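Local coordinates for myosin light chain 1 (Saccharomyces cerevisiae, PDB 1M45), which serves as a light chain for conventional and class V myosins by binding their IQ motifs, and recruits IQG1 to the bud neck in cytokinesis, at residues D24-Y29 with D61-L66. Sequence-based numbering, arbitrary orientation.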
loop_
_atom_site.group_PDB
_atom_site.type_symbol
_atom_site.label_atom_id
_atom_site.label_comp_id
_atom_site.label_asym_id
_atom_site.label_seq_id
_atom_site.Cartn_x
_atom_site.Cartn_y
_atom_site.Cartn_z
ATOM N N ASP A 24 14.122 8.649 -4.238
ATOM C CA ASP A 24 12.679 8.862 -4.291
ATOM C C ASP A 24 11.872 7.586 -4.585
ATOM O O ASP A 24 10.643 7.622 -4.586
ATOM C CB ASP A 24 12.291 9.960 -5.288
ATOM C CG ASP A 24 12.785 9.682 -6.688
ATOM O OD1 ASP A 24 12.442 8.651 -7.284
ATOM O OD2 ASP A 24 13.496 10.519 -7.320
ATOM N N SER A 25 12.564 6.476 -4.834
ATOM C CA SER A 25 11.884 5.214 -5.070
ATOM C C SER A 25 11.880 4.392 -3.814
ATOM O O SER A 25 11.353 3.266 -3.821
ATOM C CB SER A 25 12.562 4.384 -6.163
ATOM O OG SER A 25 12.293 4.884 -7.440
ATOM N N LEU A 26 12.431 4.912 -2.717
ATOM C CA LEU A 26 12.581 4.072 -1.518
ATOM C C LEU A 26 11.255 3.610 -0.980
ATOM O O LEU A 26 11.133 2.442 -0.560
ATOM C CB LEU A 26 13.408 4.769 -0.418
ATOM C CG LEU A 26 13.499 3.968 0.870
ATOM C CD1 LEU A 26 14.215 2.644 0.686
ATOM C CD2 LEU A 26 14.242 4.804 1.921
ATOM N N GLY A 27 10.266 4.519 -0.972
ATOM C CA GLY A 27 8.952 4.144 -0.464
ATOM C C GLY A 27 8.342 2.967 -1.208
ATOM O O GLY A 27 7.857 2.006 -0.606
ATOM N N ASP A 28 8.366 3.037 -2.533
ATOM C CA ASP A 28 7.803 1.956 -3.339
ATOM C C ASP A 28 8.584 0.652 -3.227
ATOM O O ASP A 28 8.006 -0.433 -3.331
ATOM C CB ASP A 28 7.690 2.432 -4.787
ATOM C CG ASP A 28 6.545 3.359 -4.979
ATOM O OD1 ASP A 28 6.452 3.972 -6.072
ATOM O OD2 ASP A 28 5.670 3.500 -4.117
ATOM N N TYR A 29 9.904 0.780 -3.052
ATOM C CA TYR A 29 10.724 -0.413 -2.823
ATOM C C TYR A 29 10.296 -1.087 -1.522
ATOM O O TYR A 29 10.118 -2.292 -1.490
ATOM C CB TYR A 29 12.236 -0.112 -2.786
ATOM C CG TYR A 29 13.031 -1.320 -2.464
ATOM C CD1 TYR A 29 13.275 -2.279 -3.430
ATOM C CD2 TYR A 29 13.509 -1.522 -1.182
ATOM C CE1 TYR A 29 13.963 -3.444 -3.111
ATOM C CE2 TYR A 29 14.172 -2.698 -0.819
ATOM C CZ TYR A 29 14.409 -3.651 -1.796
ATOM O OH TYR A 29 15.063 -4.809 -1.437
ATOM N N ASP A 61 22.647 -2.431 -0.134
ATOM C CA ASP A 61 23.188 -2.544 1.199
ATOM C C ASP A 61 22.778 -1.393 2.110
ATOM O O ASP A 61 22.594 -1.597 3.315
ATOM C CB ASP A 61 24.708 -2.635 1.175
ATOM C CG ASP A 61 25.197 -3.979 0.718
ATOM O OD1 ASP A 61 24.506 -5.016 0.955
ATOM O OD2 ASP A 61 26.294 -4.079 0.149
ATOM N N GLN A 62 22.660 -0.198 1.535
ATOM C CA GLN A 62 22.280 0.970 2.322
ATOM C C GLN A 62 20.829 0.814 2.730
ATOM O O GLN A 62 20.451 1.092 3.895
ATOM C CB GLN A 62 22.469 2.254 1.549
ATOM C CG GLN A 62 23.902 2.723 1.371
ATOM C CD GLN A 62 23.977 4.007 0.598
ATOM O OE1 GLN A 62 23.480 4.102 -0.523
ATOM N NE2 GLN A 62 24.568 5.028 1.208
ATOM N N ILE A 63 20.032 0.290 1.798
ATOM C CA ILE A 63 18.608 0.097 2.092
ATOM C C ILE A 63 18.406 -0.967 3.149
ATOM O O ILE A 63 17.587 -0.817 4.050
ATOM C CB ILE A 63 17.804 -0.242 0.814
ATOM C CG1 ILE A 63 17.824 0.973 -0.094
ATOM C CG2 ILE A 63 16.345 -0.593 1.173
ATOM C CD1 ILE A 63 17.125 0.783 -1.460
ATOM N N THR A 64 19.166 -2.054 3.046
ATOM C CA THR A 64 19.099 -3.128 4.017
ATOM C C THR A 64 19.481 -2.616 5.391
ATOM O O THR A 64 18.836 -2.951 6.380
ATOM C CB THR A 64 20.013 -4.296 3.576
ATOM O OG1 THR A 64 19.580 -4.755 2.292
ATOM C CG2 THR A 64 19.802 -5.499 4.478
ATOM N N GLY A 65 20.511 -1.777 5.439
ATOM C CA GLY A 65 20.920 -1.137 6.675
ATOM C C GLY A 65 19.770 -0.326 7.260
ATOM O O GLY A 65 19.470 -0.422 8.456
ATOM N N LEU A 66 19.086 0.457 6.417
ATOM C CA LEU A 66 17.936 1.275 6.857
ATOM C C LEU A 66 16.823 0.408 7.398
ATOM O O LEU A 66 16.167 0.793 8.379
ATOM C CB LEU A 66 17.403 2.176 5.731
ATOM C CG LEU A 66 18.344 3.248 5.201
ATOM C CD1 LEU A 66 17.801 3.886 3.927
ATOM C CD2 LEU A 66 18.571 4.308 6.275
HETATM O O HOH W 1 16.494 -5.139 1.087
#
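Ile63 pushes its branched side chain between Leu26 and Tyr29, joining helices 26-32 and 60-69 in the N-terminal, EF-hand-type half of this calmodulin-like light chain. Each of these helices follows a strand of the small antiparallel sheet formed by 20-22 and 57-59. CG2 of Ile63 serves both partners, while CG1 and CD1 face Leu26 alone of the two. CG2 is anti to the backbone N (CG1 takes chi1 -66°) and reaches the aromatic ring obliquely, 3.6 Å from CE2 of Tyr29. The side chains of Ile63 and Leu26 slide past each other in opposite directions, with CG1 and CD1 of Ile63 each 4.1 Å from Leu26 CD1. Leu26 CD1 also meets Ile63 CG2 at 3.9 Å, and Leu26 CD2 lies 4.2 Å from Leu66 CD1. With an alanine in place of Ile63, the Tyr29 ring near CE2 and the leucine CD1 would probably lose their apolar partner across the helix pair, leaving a gap between them. Ile21 of strand 20-22 and Phe10 of helix 10-13 also pack on Ile63, and Ile46 of helix 39-47 packs on Leu26. At the ring's far end the contact turns polar: Tyr29 OH is hydrogen-bonded to Asn6 ND2, and a water in the ring plane lies 2.9 Å from Tyr29 OH and donates a weak bond to Thr64 OG1 at 3.3 Å.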